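Local coordinates for TonB-dependent siderophore receptor (Pseudomonas aeruginosa 39016, PDB 5NEC), which probably takes up iron-loaded siderophores, and perhaps siderophore-drug conjugates, across the outer membrane as a TonB-dependent receptor, at residues G326-R331 / N402-E407; Q320-N325 / N388-S393; A156-D161 / L178-L183. All blocks are in the same frame, centred on the assembly; numbering follows the deposited sequence.

Contact 1: G326-R331 / N402-E407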
ATOM      1  N   GLY A 326      33.682 -12.710   7.502  1.00 42.89           N
ATOM      2  CA  GLY A 326      33.641 -12.466   6.055  1.00 41.73           C
ATOM      3  C   GLY A 326      32.770 -13.401   5.219  1.00 42.04           C
ATOM      4  O   GLY A 326      32.959 -13.488   3.993  1.00 41.47           O
ATOM      5  N   SER A 327      31.821 -14.092   5.865  1.00 40.86           N
ATOM      6  CA  SER A 327      30.921 -15.026   5.176  1.00 39.98           C
ATOM      7  C   SER A 327      29.443 -14.875   5.564  1.00 38.70           C
ATOM      8  O   SER A 327      29.083 -14.199   6.537  1.00 38.99           O
ATOM      9  CB  SER A 327      31.378 -16.460   5.409  1.00 40.13           C
ATOM     10  OG  SER A 327      31.170 -16.835   6.740  1.00 39.86           O
ATOM     11  N   VAL A 328      28.585 -15.511   4.772  1.00 38.32           N
ATOM     12  CA  VAL A 328      27.123 -15.394   4.911  1.00 37.76           C
ATOM     13  C   VAL A 328      26.462 -16.759   4.729  1.00 35.62           C
ATOM     14  O   VAL A 328      26.623 -17.377   3.677  1.00 36.60           O
ATOM     15  CB  VAL A 328      26.550 -14.430   3.847  1.00 37.99           C
ATOM     16  CG1 VAL A 328      25.029 -14.426   3.872  1.00 38.69           C
ATOM     17  CG2 VAL A 328      27.099 -13.014   4.037  1.00 38.43           C
ATOM     18  N   TRP A 329      25.690 -17.193   5.720  1.00 32.98           N
ATOM     19  CA  TRP A 329      24.819 -18.360   5.556  1.00 33.63           C
ATOM     20  C   TRP A 329      23.561 -17.974   4.743  1.00 33.22           C
ATOM     21  O   TRP A 329      22.861 -17.021   5.094  1.00 32.74           O
ATOM     22  CB  TRP A 329      24.422 -18.908   6.919  1.00 34.07           C
ATOM     23  CG  TRP A 329      23.399 -19.968   6.902  1.00 33.90           C
ATOM     24  CD1 TRP A 329      23.384 -21.068   6.119  1.00 34.28           C
ATOM     25  CD2 TRP A 329      22.239 -20.040   7.734  1.00 34.38           C
ATOM     26  NE1 TRP A 329      22.278 -21.849   6.417  1.00 35.89           N
ATOM     27  CE2 TRP A 329      21.555 -21.231   7.401  1.00 34.79           C
ATOM     28  CE3 TRP A 329      21.709 -19.215   8.728  1.00 35.40           C
ATOM     29  CZ2 TRP A 329      20.362 -21.615   8.019  1.00 34.16           C
ATOM     30  CZ3 TRP A 329      20.528 -19.605   9.368  1.00 35.20           C
ATOM     31  CH2 TRP A 329      19.869 -20.802   9.000  1.00 35.08           C
ATOM     32  N   ARG A 330      23.315 -18.690   3.649  1.00 33.95           N
ATOM     33  CA  ARG A 330      22.113 -18.481   2.823  1.00 35.84           C
ATOM     34  C   ARG A 330      20.922 -19.199   3.435  1.00 36.38           C
ATOM     35  O   ARG A 330      20.550 -20.289   3.036  1.00 37.76           O
ATOM     36  CB  ARG A 330      22.326 -18.952   1.398  1.00 35.34           C
ATOM     37  CG  ARG A 330      23.247 -18.033   0.630  1.00 36.28           C
ATOM     38  CD  ARG A 330      23.597 -18.682  -0.691  1.00 36.36           C
ATOM     39  NE  ARG A 330      24.275 -17.799  -1.631  1.00 35.11           N
ATOM     40  CZ  ARG A 330      25.215 -18.184  -2.499  1.00 34.89           C
ATOM     41  NH1 ARG A 330      25.649 -19.443  -2.536  1.00 35.76           N
ATOM     42  NH2 ARG A 330      25.764 -17.292  -3.317  1.00 34.53           N
ATOM     43  N   ARG A 331      20.349 -18.570   4.443  1.00 38.56           N
ATOM     44  CA  ARG A 331      19.152 -19.096   5.057  1.00 41.13           C
ATOM     45  C   ARG A 331      17.996 -18.928   4.061  1.00 40.37           C
ATOM     46  O   ARG A 331      17.867 -17.934   3.315  1.00 38.06           O
ATOM     47  CB  ARG A 331      18.848 -18.442   6.400  1.00 44.38           C
ATOM     48  CG  ARG A 331      17.486 -17.841   6.608  1.00 47.81           C
ATOM     49  CD  ARG A 331      16.341 -18.782   6.897  1.00 49.00           C
ATOM     50  NE  ARG A 331      15.522 -18.092   7.898  1.00 51.66           N
ATOM     51  CZ  ARG A 331      14.254 -18.328   8.216  1.00 52.26           C
ATOM     52  NH1 ARG A 331      13.544 -19.299   7.649  1.00 53.80           N
ATOM     53  NH2 ARG A 331      13.700 -17.567   9.138  1.00 55.08           N
ATOM     54  N   ASN A 402      25.730 -23.367   0.559  1.00 42.54           N
ATOM     55  CA  ASN A 402      24.935 -22.729   1.606  1.00 42.57           C
ATOM     56  C   ASN A 402      25.669 -21.596   2.321  1.00 41.54           C
ATOM     57  O   ASN A 402      25.046 -20.866   3.088  1.00 41.50           O
ATOM     58  CB  ASN A 402      24.464 -23.775   2.626  1.00 43.06           C
ATOM     59  CG  ASN A 402      23.523 -24.772   2.006  1.00 42.53           C
ATOM     60  OD1 ASN A 402      22.458 -24.399   1.554  1.00 41.59           O
ATOM     61  ND2 ASN A 402      23.916 -26.032   1.961  1.00 43.03           N
ATOM     62  N   CYS A 403      26.975 -21.469   2.091  1.00 41.77           N
ATOM     63  CA  CYS A 403      27.754 -20.325   2.545  1.00 42.61           C
ATOM     64  C   CYS A 403      28.248 -19.594   1.334  1.00 40.38           C
ATOM     65  O   CYS A 403      28.650 -20.226   0.362  1.00 40.99           O
ATOM     66  CB  CYS A 403      28.989 -20.760   3.343  1.00 45.33           C
ATOM     67  SG  CYS A 403      28.548 -21.605   4.860  1.00 52.71           S
ATOM     68  N   THR A 404      28.244 -18.268   1.408  1.00 38.83           N
ATOM     69  CA  THR A 404      28.834 -17.436   0.380  1.00 38.78           C
ATOM     70  C   THR A 404      29.678 -16.332   1.015  1.00 38.17           C
ATOM     71  O   THR A 404      29.781 -16.240   2.238  1.00 37.62           O
ATOM     72  CB  THR A 404      27.749 -16.841  -0.555  1.00 39.28           C
ATOM     73  OG1 THR A 404      28.374 -16.234  -1.693  1.00 39.72           O
ATOM     74  CG2 THR A 404      26.871 -15.793   0.150  1.00 38.92           C
ATOM     75  N   SER A 405      30.273 -15.497   0.166  1.00 38.21           N
ATOM     76  CA  SER A 405      31.123 -14.377   0.584  1.00 37.67           C
ATOM     77  C   SER A 405      30.304 -13.149   0.929  1.00 38.82           C
ATOM     78  O   SER A 405      29.351 -12.818   0.208  1.00 38.75           O
ATOM     79  CB  SER A 405      32.092 -14.054  -0.557  1.00 38.56           C
ATOM     80  OG  SER A 405      32.640 -12.764  -0.451  1.00 38.62           O
ATOM     81  N   LEU A 406      30.675 -12.460   2.018  1.00 38.01           N
ATOM     82  CA  LEU A 406      30.052 -11.184   2.376  1.00 38.46           C
ATOM     83  C   LEU A 406      30.343 -10.084   1.334  1.00 40.15           C
ATOM     84  O   LEU A 406      29.449  -9.290   0.976  1.00 40.93           O
ATOM     85  CB  LEU A 406      30.507 -10.748   3.755  1.00 39.62           C
ATOM     86  CG  LEU A 406      30.096  -9.358   4.254  1.00 41.39           C
ATOM     87  CD1 LEU A 406      28.586  -9.314   4.442  1.00 41.98           C
ATOM     88  CD2 LEU A 406      30.830  -8.978   5.533  1.00 41.48           C
ATOM     89  N   GLU A 407      31.581 -10.026   0.856  1.00 39.55           N
ATOM     90  CA  GLU A 407      31.990  -8.987  -0.079  1.00 41.29           C
ATOM     91  C   GLU A 407      31.644  -9.328  -1.511  1.00 39.93           C
ATOM     92  O   GLU A 407      31.182  -8.456  -2.226  1.00 36.53           O
ATOM     93  CB  GLU A 407      33.505  -8.695   0.030  1.00 44.16           C
ATOM     94  CG  GLU A 407      33.957  -8.201   1.388  1.00 47.16           C
ATOM     95  CD  GLU A 407      33.310  -6.884   1.803  1.00 53.51           C
ATOM     96  OE1 GLU A 407      33.197  -5.938   0.969  1.00 56.16           O
ATOM     97  OE2 GLU A 407      32.914  -6.777   2.991  1.00 61.32           O
TER
HETATM   98  O   HOH W   1      21.193 -22.156   1.266  1.00 39.36           O
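Arg-330 lays the flat of its guanidinium against Thr-404, in the tight and buried part of this contact. Thr-404 CB sits over the centre of the guanidinium plane, 3.5 Å from Arg-330 CZ, and the two side chains cross at about a right angle. Arg-330 reaches this position with CG beside its own backbone N (chi1 -72°) and its chain extended from CG to NE. Its polar end has partners outside the two segments: NH1 forms a salt bridge with Asp-413, and NE bonds to the carbonyl of Tyr-269.

The backbones pair antiparallel. Val-328 N reaches Thr-404 O at 2.9 Å, and Thr-404 N returns a bond to Val-328 O. Arg-330 N donates almost straight to Asn-402 O at 2.8 Å. Asn-402 O also lies at the indole edge, 3.5 Å from Trp-329 CD1. A water bridges Arg-330 O and Asn-402 OD1, which also bonds to Trp-415.

Packing is looser toward Gly-326 and Leu-406, both partly exposed. There Leu-406 CD1 meets the buried Val-328 at CG2, 4.0 Å away. Leu-406 N bonds to Gly-326 O at 3.2 Å, but it approaches 53° out of the carbonyl plane.

Here the short loop strand 403-405 adds to the start of barrel strand 327-354, an antiparallel extension of the wall within the probably extracellular loops of a TonB-dependent receptor.

Contact 2: Q320-N325 / N388-S393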
ATOM      1  N   GLN A 320      23.632 -15.009  12.720  1.00 42.23           N
ATOM      2  CA  GLN A 320      24.501 -16.070  13.198  1.00 43.50           C
ATOM      3  C   GLN A 320      25.930 -15.583  13.475  1.00 43.19           C
ATOM      4  O   GLN A 320      26.712 -16.298  14.056  1.00 44.39           O
ATOM      5  CB  GLN A 320      24.509 -17.238  12.189  1.00 45.00           C
ATOM      6  CG  GLN A 320      23.205 -18.011  12.119  1.00 44.63           C
ATOM      7  CD  GLN A 320      22.722 -18.434  13.505  1.00 46.54           C
ATOM      8  OE1 GLN A 320      23.468 -19.025  14.286  1.00 46.42           O
ATOM      9  NE2 GLN A 320      21.493 -18.107  13.818  1.00 48.19           N
ATOM     10  N   GLY A 321      26.267 -14.379  13.034  1.00 42.50           N
ATOM     11  CA  GLY A 321      27.570 -13.812  13.273  1.00 41.67           C
ATOM     12  C   GLY A 321      28.644 -14.236  12.294  1.00 41.72           C
ATOM     13  O   GLY A 321      29.777 -13.808  12.442  1.00 41.59           O
ATOM     14  N   ASN A 322      28.293 -15.012  11.261  1.00 41.49           N
ATOM     15  CA  ASN A 322      29.262 -15.395  10.212  1.00 40.44           C
ATOM     16  C   ASN A 322      29.824 -14.195   9.448  1.00 41.01           C
ATOM     17  O   ASN A 322      30.930 -14.275   8.919  1.00 38.57           O
ATOM     18  CB  ASN A 322      28.653 -16.352   9.189  1.00 39.80           C
ATOM     19  CG  ASN A 322      28.061 -17.592   9.816  1.00 40.71           C
ATOM     20  OD1 ASN A 322      28.714 -18.264  10.600  1.00 38.44           O
ATOM     21  ND2 ASN A 322      26.816 -17.915   9.459  1.00 40.46           N
ATOM     22  N   ILE A 323      29.059 -13.107   9.354  1.00 42.45           N
ATOM     23  CA  ILE A 323      29.526 -11.883   8.684  1.00 43.83           C
ATOM     24  C   ILE A 323      30.786 -11.291   9.304  1.00 44.53           C
ATOM     25  O   ILE A 323      31.581 -10.674   8.591  1.00 47.57           O
ATOM     26  CB  ILE A 323      28.435 -10.779   8.566  1.00 44.33           C
ATOM     27  CG1 ILE A 323      27.919 -10.317   9.947  1.00 43.65           C
ATOM     28  CG2 ILE A 323      27.296 -11.275   7.673  1.00 44.95           C
ATOM     29  CD1 ILE A 323      27.010  -9.112   9.880  1.00 42.64           C
ATOM     30  N   ASN A 324      30.985 -11.510  10.597  1.00 43.43           N
ATOM     31  CA  ASN A 324      32.188 -11.050  11.266  1.00 43.45           C
ATOM     32  C   ASN A 324      33.470 -11.801  10.919  1.00 42.06           C
ATOM     33  O   ASN A 324      34.529 -11.358  11.330  1.00 42.78           O
ATOM     34  CB  ASN A 324      31.961 -10.998  12.780  1.00 42.84           C
ATOM     35  CG  ASN A 324      30.931  -9.955  13.152  1.00 42.97           C
ATOM     36  OD1 ASN A 324      30.984  -8.854  12.654  1.00 44.35           O
ATOM     37  ND2 ASN A 324      29.965 -10.311  13.973  1.00 43.67           N
ATOM     38  N   ASN A 325      33.390 -12.913  10.185  1.00 41.31           N
ATOM     39  CA  ASN A 325      34.582 -13.551   9.623  1.00 41.12           C
ATOM     40  C   ASN A 325      34.613 -13.458   8.099  1.00 41.98           C
ATOM     41  O   ASN A 325      35.459 -14.072   7.473  1.00 44.32           O
ATOM     42  CB  ASN A 325      34.703 -15.005  10.100  1.00 41.72           C
ATOM     43  CG  ASN A 325      33.679 -15.943   9.447  1.00 43.98           C
ATOM     44  OD1 ASN A 325      33.386 -15.854   8.261  1.00 45.52           O
ATOM     45  ND2 ASN A 325      33.127 -16.836  10.237  1.00 42.27           N
ATOM     46  N   ASN A 388      24.285 -23.961  10.459  1.00 43.43           N
ATOM     47  CA  ASN A 388      24.120 -22.594   9.924  1.00 44.91           C
ATOM     48  C   ASN A 388      25.366 -21.692  10.121  1.00 45.30           C
ATOM     49  O   ASN A 388      25.258 -20.467  10.012  1.00 45.94           O
ATOM     50  CB  ASN A 388      22.893 -21.950  10.585  1.00 43.96           C
ATOM     51  CG  ASN A 388      22.978 -21.939  12.099  1.00 44.10           C
ATOM     52  OD1 ASN A 388      24.037 -22.141  12.676  1.00 44.01           O
ATOM     53  ND2 ASN A 388      21.861 -21.677  12.744  1.00 44.67           N
ATOM     54  N   LYS A 389      26.537 -22.292  10.384  1.00 44.05           N
ATOM     55  CA  LYS A 389      27.786 -21.535  10.547  1.00 42.68           C
ATOM     56  C   LYS A 389      28.679 -21.682   9.323  1.00 41.79           C
ATOM     57  O   LYS A 389      28.655 -22.707   8.649  1.00 41.17           O
ATOM     58  CB  LYS A 389      28.535 -21.983  11.808  1.00 42.68           C
ATOM     59  CG  LYS A 389      27.732 -21.861  13.101  1.00 42.13           C
ATOM     60  CD  LYS A 389      27.430 -20.401  13.390  1.00 43.51           C
ATOM     61  CE  LYS A 389      26.832 -20.203  14.775  1.00 44.29           C
ATOM     62  NZ  LYS A 389      25.419 -20.675  14.842  1.00 45.03           N
ATOM     63  N   CYS A 390      29.475 -20.644   9.077  1.00 42.53           N
ATOM     64  CA  CYS A 390      30.254 -20.451   7.840  1.00 43.96           C
ATOM     65  C   CYS A 390      31.554 -19.738   8.162  1.00 41.84           C
ATOM     66  O   CYS A 390      31.630 -18.997   9.126  1.00 38.39           O
ATOM     67  CB  CYS A 390      29.547 -19.506   6.857  1.00 44.82           C
ATOM     68  SG  CYS A 390      28.022 -20.090   6.186  1.00 51.65           S
ATOM     69  N   ASN A 391      32.526 -19.911   7.281  1.00 40.97           N
ATOM     70  CA  ASN A 391      33.756 -19.109   7.295  1.00 42.38           C
ATOM     71  C   ASN A 391      34.307 -19.195   5.856  1.00 41.48           C
ATOM     72  O   ASN A 391      33.765 -19.952   5.037  1.00 41.37           O
ATOM     73  CB  ASN A 391      34.755 -19.634   8.353  1.00 40.55           C
ATOM     74  CG  ASN A 391      35.101 -21.086   8.159  1.00 40.71           C
ATOM     75  OD1 ASN A 391      35.524 -21.503   7.071  1.00 42.61           O
ATOM     76  ND2 ASN A 391      34.875 -21.890   9.184  1.00 41.03           N
ATOM     77  N   PRO A 392      35.355 -18.420   5.537  1.00 41.36           N
ATOM     78  CA  PRO A 392      35.838 -18.425   4.145  1.00 41.34           C
ATOM     79  C   PRO A 392      36.244 -19.775   3.537  1.00 41.54           C
ATOM     80  O   PRO A 392      36.136 -19.958   2.335  1.00 45.28           O
ATOM     81  CB  PRO A 392      36.994 -17.421   4.172  1.00 41.23           C
ATOM     82  CG  PRO A 392      36.550 -16.427   5.205  1.00 40.88           C
ATOM     83  CD  PRO A 392      35.938 -17.294   6.290  1.00 41.57           C
ATOM     84  N   SER A 393      36.670 -20.726   4.351  1.00 42.22           N
ATOM     85  CA  SER A 393      37.015 -22.072   3.865  1.00 42.60           C
ATOM     86  C   SER A 393      35.798 -22.892   3.441  1.00 43.02           C
ATOM     87  O   SER A 393      35.933 -23.827   2.652  1.00 43.60           O
ATOM     88  CB  SER A 393      37.818 -22.845   4.919  1.00 42.80           C
ATOM     89  OG  SER A 393      36.984 -23.338   5.955  1.00 42.49           O
TER
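Asn-388 stacks its side-chain amide on that of Gln-320. The two planes are 24° apart, and Asn-388 ND2 lies 3.4 Å from Gln-320 CD without a hydrogen bond between the amides. The backbone of Asn-388 makes the polar link: Asn-388 O accepts Asn-322 ND2 at 3.0 Å, on a lone pair and close to the plane of the Asn-322 amide. Asn-322 ND2 also bonds to Asp-317 OD1.

Lys-389 comes next. Its chain bends at chi2 and again at chi4 (-73°), which turns the ammonium back to Gln-320. Lys-389 NZ donates to Gln-320 OE1 at 2.6 Å, in the carbonyl plane, and also to Asn-388 OD1. One ammonium therefore ties together the two oxygens of the stacked amides.

Cys-390 is gripped through its backbone by two asparagines. Cys-390 N gives a weak bond to Asn-322 OD1 at 2.9 Å. Asn-322 thus spans Asn-388 and Cys-390 with both ends of one amide. Cys-390 O accepts Asn-325 ND2, also at 2.9 Å and on a lone pair.

At Asn-391 the backbone CA rests 3.4 Å from Asn-325 OD1, an oxygen that also bonds to Ser-327. Pro-392 closes the contact, its CG 3.4 Å from Asn-325 O.

The short 3-10 segment 322-325 belongs to the loop joining strands 296-316 and 327-354. Segment 388-393 follows strand 357-379 and lies over the start of strand 327-354, where Gln-320, Asn-322 and Asn-388 all touch Trp-329.

Contact 3: A156-D161 / L178-L183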
ATOM      1  N   ALA A 156     -19.196   6.144 -19.105  1.00 63.60           N
ATOM      2  CA  ALA A 156     -19.536   6.878 -20.333  1.00 65.64           C
ATOM      3  C   ALA A 156     -18.282   7.457 -20.980  1.00 65.83           C
ATOM      4  O   ALA A 156     -17.322   7.787 -20.285  1.00 68.10           O
ATOM      5  CB  ALA A 156     -20.532   7.983 -20.034  1.00 66.55           C
ATOM      6  N   GLY A 157     -18.291   7.570 -22.301  1.00 66.73           N
ATOM      7  CA  GLY A 157     -17.129   8.035 -23.071  1.00 67.27           C
ATOM      8  C   GLY A 157     -16.593   6.941 -23.980  1.00 67.86           C
ATOM      9  O   GLY A 157     -16.845   5.755 -23.752  1.00 72.51           O
ATOM     10  N   ASN A 158     -15.895   7.342 -25.035  1.00 66.80           N
ATOM     11  CA  ASN A 158     -15.172   6.411 -25.885  1.00 66.72           C
ATOM     12  C   ASN A 158     -13.718   6.873 -25.927  1.00 67.65           C
ATOM     13  O   ASN A 158     -13.442   8.007 -26.350  1.00 66.58           O
ATOM     14  CB  ASN A 158     -15.770   6.356 -27.285  1.00 66.63           C
ATOM     15  CG  ASN A 158     -17.128   5.693 -27.309  1.00 67.72           C
ATOM     16  OD1 ASN A 158     -17.234   4.472 -27.275  1.00 68.27           O
ATOM     17  ND2 ASN A 158     -18.179   6.496 -27.363  1.00 70.60           N
ATOM     18  N   PHE A 159     -12.805   6.020 -25.453  1.00 65.79           N
ATOM     19  CA  PHE A 159     -11.381   6.302 -25.539  1.00 66.32           C
ATOM     20  C   PHE A 159     -10.536   5.045 -25.665  1.00 66.15           C
ATOM     21  O   PHE A 159     -10.956   3.957 -25.308  1.00 65.98           O
ATOM     22  CB  PHE A 159     -10.900   7.185 -24.363  1.00 67.72           C
ATOM     23  CG  PHE A 159     -11.096   6.582 -22.985  1.00 67.59           C
ATOM     24  CD1 PHE A 159     -10.167   5.678 -22.460  1.00 67.85           C
ATOM     25  CD2 PHE A 159     -12.178   6.949 -22.193  1.00 67.73           C
ATOM     26  CE1 PHE A 159     -10.337   5.135 -21.187  1.00 66.38           C
ATOM     27  CE2 PHE A 159     -12.353   6.407 -20.927  1.00 67.80           C
ATOM     28  CZ  PHE A 159     -11.433   5.493 -20.423  1.00 68.13           C
ATOM     29  N   ILE A 160      -9.346   5.222 -26.212  1.00 65.50           N
ATOM     30  CA  ILE A 160      -8.342   4.178 -26.304  1.00 65.18           C
ATOM     31  C   ILE A 160      -7.072   4.861 -25.840  1.00 65.05           C
ATOM     32  O   ILE A 160      -6.646   5.830 -26.464  1.00 62.67           O
ATOM     33  CB  ILE A 160      -8.182   3.642 -27.747  1.00 66.20           C
ATOM     34  CG1 ILE A 160      -9.556   3.338 -28.368  1.00 68.11           C
ATOM     35  CG2 ILE A 160      -7.312   2.390 -27.751  1.00 65.79           C
ATOM     36  CD1 ILE A 160      -9.514   2.737 -29.769  1.00 69.40           C
ATOM     37  N   ASP A 161      -6.521   4.408 -24.712  1.00 64.47           N
ATOM     38  CA  ASP A 161      -5.230   4.901 -24.193  1.00 66.35           C
ATOM     39  C   ASP A 161      -4.225   3.771 -24.164  1.00 63.70           C
ATOM     40  O   ASP A 161      -4.584   2.607 -24.095  1.00 65.06           O
ATOM     41  CB  ASP A 161      -5.352   5.487 -22.782  1.00 67.77           C
ATOM     42  CG  ASP A 161      -6.280   6.687 -22.716  1.00 71.69           C
ATOM     43  OD1 ASP A 161      -6.892   7.057 -23.755  1.00 76.00           O
ATOM     44  OD2 ASP A 161      -6.383   7.274 -21.609  1.00 74.00           O
ATOM     45  N   LEU A 178      -8.772   0.681 -22.843  1.00 62.23           N
ATOM     46  CA  LEU A 178      -9.812   0.859 -23.857  1.00 61.54           C
ATOM     47  C   LEU A 178     -11.186   0.891 -23.204  1.00 59.67           C
ATOM     48  O   LEU A 178     -11.489  -0.013 -22.450  1.00 59.55           O
ATOM     49  CB  LEU A 178      -9.736  -0.316 -24.826  1.00 61.47           C
ATOM     50  CG  LEU A 178     -10.820  -0.399 -25.894  1.00 62.73           C
ATOM     51  CD1 LEU A 178     -10.208  -0.810 -27.213  1.00 64.50           C
ATOM     52  CD2 LEU A 178     -11.952  -1.345 -25.500  1.00 64.22           C
ATOM     53  N   ASN A 179     -12.004   1.904 -23.516  1.00 60.07           N
ATOM     54  CA  ASN A 179     -13.371   2.057 -22.976  1.00 60.78           C
ATOM     55  C   ASN A 179     -14.353   2.432 -24.107  1.00 63.53           C
ATOM     56  O   ASN A 179     -14.227   3.493 -24.706  1.00 64.32           O
ATOM     57  CB  ASN A 179     -13.386   3.108 -21.851  1.00 60.09           C
ATOM     58  CG  ASN A 179     -14.752   3.231 -21.166  1.00 61.81           C
ATOM     59  OD1 ASN A 179     -14.971   2.709 -20.065  1.00 59.94           O
ATOM     60  ND2 ASN A 179     -15.680   3.938 -21.819  1.00 62.84           N
ATOM     61  N   GLN A 180     -15.335   1.566 -24.372  1.00 65.38           N
ATOM     62  CA  GLN A 180     -16.264   1.701 -25.507  1.00 65.91           C
ATOM     63  C   GLN A 180     -17.721   1.607 -25.063  1.00 64.33           C
ATOM     64  O   GLN A 180     -18.107   0.641 -24.418  1.00 60.91           O
ATOM     65  CB  GLN A 180     -16.003   0.581 -26.512  1.00 68.94           C
ATOM     66  CG  GLN A 180     -16.418   0.862 -27.951  1.00 73.08           C
ATOM     67  CD  GLN A 180     -15.230   1.054 -28.884  1.00 77.15           C
ATOM     68  OE1 GLN A 180     -14.247   0.299 -28.848  1.00 80.40           O
ATOM     69  NE2 GLN A 180     -15.317   2.061 -29.737  1.00 80.18           N
ATOM     70  N   GLU A 181     -18.536   2.602 -25.424  1.00 64.41           N
ATOM     71  CA  GLU A 181     -19.994   2.500 -25.229  1.00 62.25           C
ATOM     72  C   GLU A 181     -20.618   1.477 -26.182  1.00 59.18           C
ATOM     73  O   GLU A 181     -20.102   1.233 -27.274  1.00 57.41           O
ATOM     74  CB  GLU A 181     -20.670   3.851 -25.408  1.00 63.69           C
ATOM     75  CG  GLU A 181     -20.338   4.854 -24.315  1.00 65.67           C
ATOM     76  CD  GLU A 181     -21.116   6.168 -24.437  1.00 68.86           C
ATOM     77  OE1 GLU A 181     -21.874   6.349 -25.414  1.00 70.41           O
ATOM     78  OE2 GLU A 181     -20.956   7.043 -23.544  1.00 71.02           O
ATOM     79  N   PHE A 182     -21.700   0.856 -25.732  1.00 58.05           N
ATOM     80  CA  PHE A 182     -22.552   0.013 -26.578  1.00 58.73           C
ATOM     81  C   PHE A 182     -23.997   0.035 -26.028  1.00 57.96           C
ATOM     82  O   PHE A 182     -24.277   0.767 -25.067  1.00 55.15           O
ATOM     83  CB  PHE A 182     -21.963  -1.402 -26.736  1.00 59.98           C
ATOM     84  CG  PHE A 182     -22.004  -2.247 -25.476  1.00 61.84           C
ATOM     85  CD1 PHE A 182     -21.138  -2.006 -24.413  1.00 63.32           C
ATOM     86  CD2 PHE A 182     -22.897  -3.311 -25.364  1.00 62.98           C
ATOM     87  CE1 PHE A 182     -21.188  -2.794 -23.269  1.00 65.05           C
ATOM     88  CE2 PHE A 182     -22.946  -4.092 -24.218  1.00 63.39           C
ATOM     89  CZ  PHE A 182     -22.089  -3.834 -23.175  1.00 63.54           C
ATOM     90  N   LEU A 183     -24.910  -0.723 -26.649  1.00 60.28           N
ATOM     91  CA  LEU A 183     -26.368  -0.577 -26.424  1.00 62.54           C
ATOM     92  C   LEU A 183     -26.804   0.893 -26.489  1.00 64.98           C
ATOM     93  O   LEU A 183     -27.530   1.376 -25.611  1.00 65.06           O
ATOM     94  CB  LEU A 183     -26.799  -1.190 -25.080  1.00 63.08           C
ATOM     95  CG  LEU A 183     -26.422  -2.652 -24.841  1.00 64.21           C
ATOM     96  CD1 LEU A 183     -26.790  -3.058 -23.427  1.00 64.02           C
ATOM     97  CD2 LEU A 183     -27.055  -3.601 -25.859  1.00 65.38           C
TER
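Phe-159 and Asn-179 face each other as an antiparallel hydrogen-bonded pair. Phe-159 N donates to Asn-179 O at 3.0 Å, in the carbonyl plane. Asn-179 N returns a nearly straight bond to Phe-159 O at 2.9 Å.

Side chains continue the polar links where the regular pairing stops. Asn-158 OD1 takes the backbone N of Glu-181 at 2.9 Å, with the donor above the plane of the amide C=O. Glu-181, extended beyond CG, reaches across to the start of the neighbouring segment. Glu-181 OE2 accepts Gly-157 N at 3.0 Å, on the anti side and tilted 32° from the carboxylate plane. Asn-179 ND2 makes a weak bond to Gly-157 O and a further one to Lys-155 O.

These strands, 159-167 and 172-182, form the first beta hairpin of the barrel. Strand 159-167 also pairs with the last strand, 724-733, so it helps close the barrel.

A CH-pi contact lies on the face carrying Phe-159 and Asn-179. Asn-179 CB stands 3.6 Å from the centroid of the Phe-159 ring. Phe-159 has CG between its backbone N and carbonyl carbon (chi1 61°), which brings the ring over its partner. Arg-190 touches both side chains. On the other face, Ile-160 CG2 meets Leu-178 CD1 at 4.3 Å.

Contact 3 comes first along the chain, at the start of the barrel. Contacts 1 and 2 follow, with their segments alternating. The centres of contacts 1 and 2 are 7 Å apart, and the Cys-390 to Cys-403 disulfide joins them directly. Together they tie the loop between strands 357-379 and 426-444 to the loop and strand start at 320-331. Contact 3 lies on the opposite side of the chain's centre, with its centre about 55 Å from that of contact 1 and 61 Å from that of contact 2. This separation is consistent with contact 3 at the periplasmic rim and contacts 1 and 2 shaping the extracellular mouth.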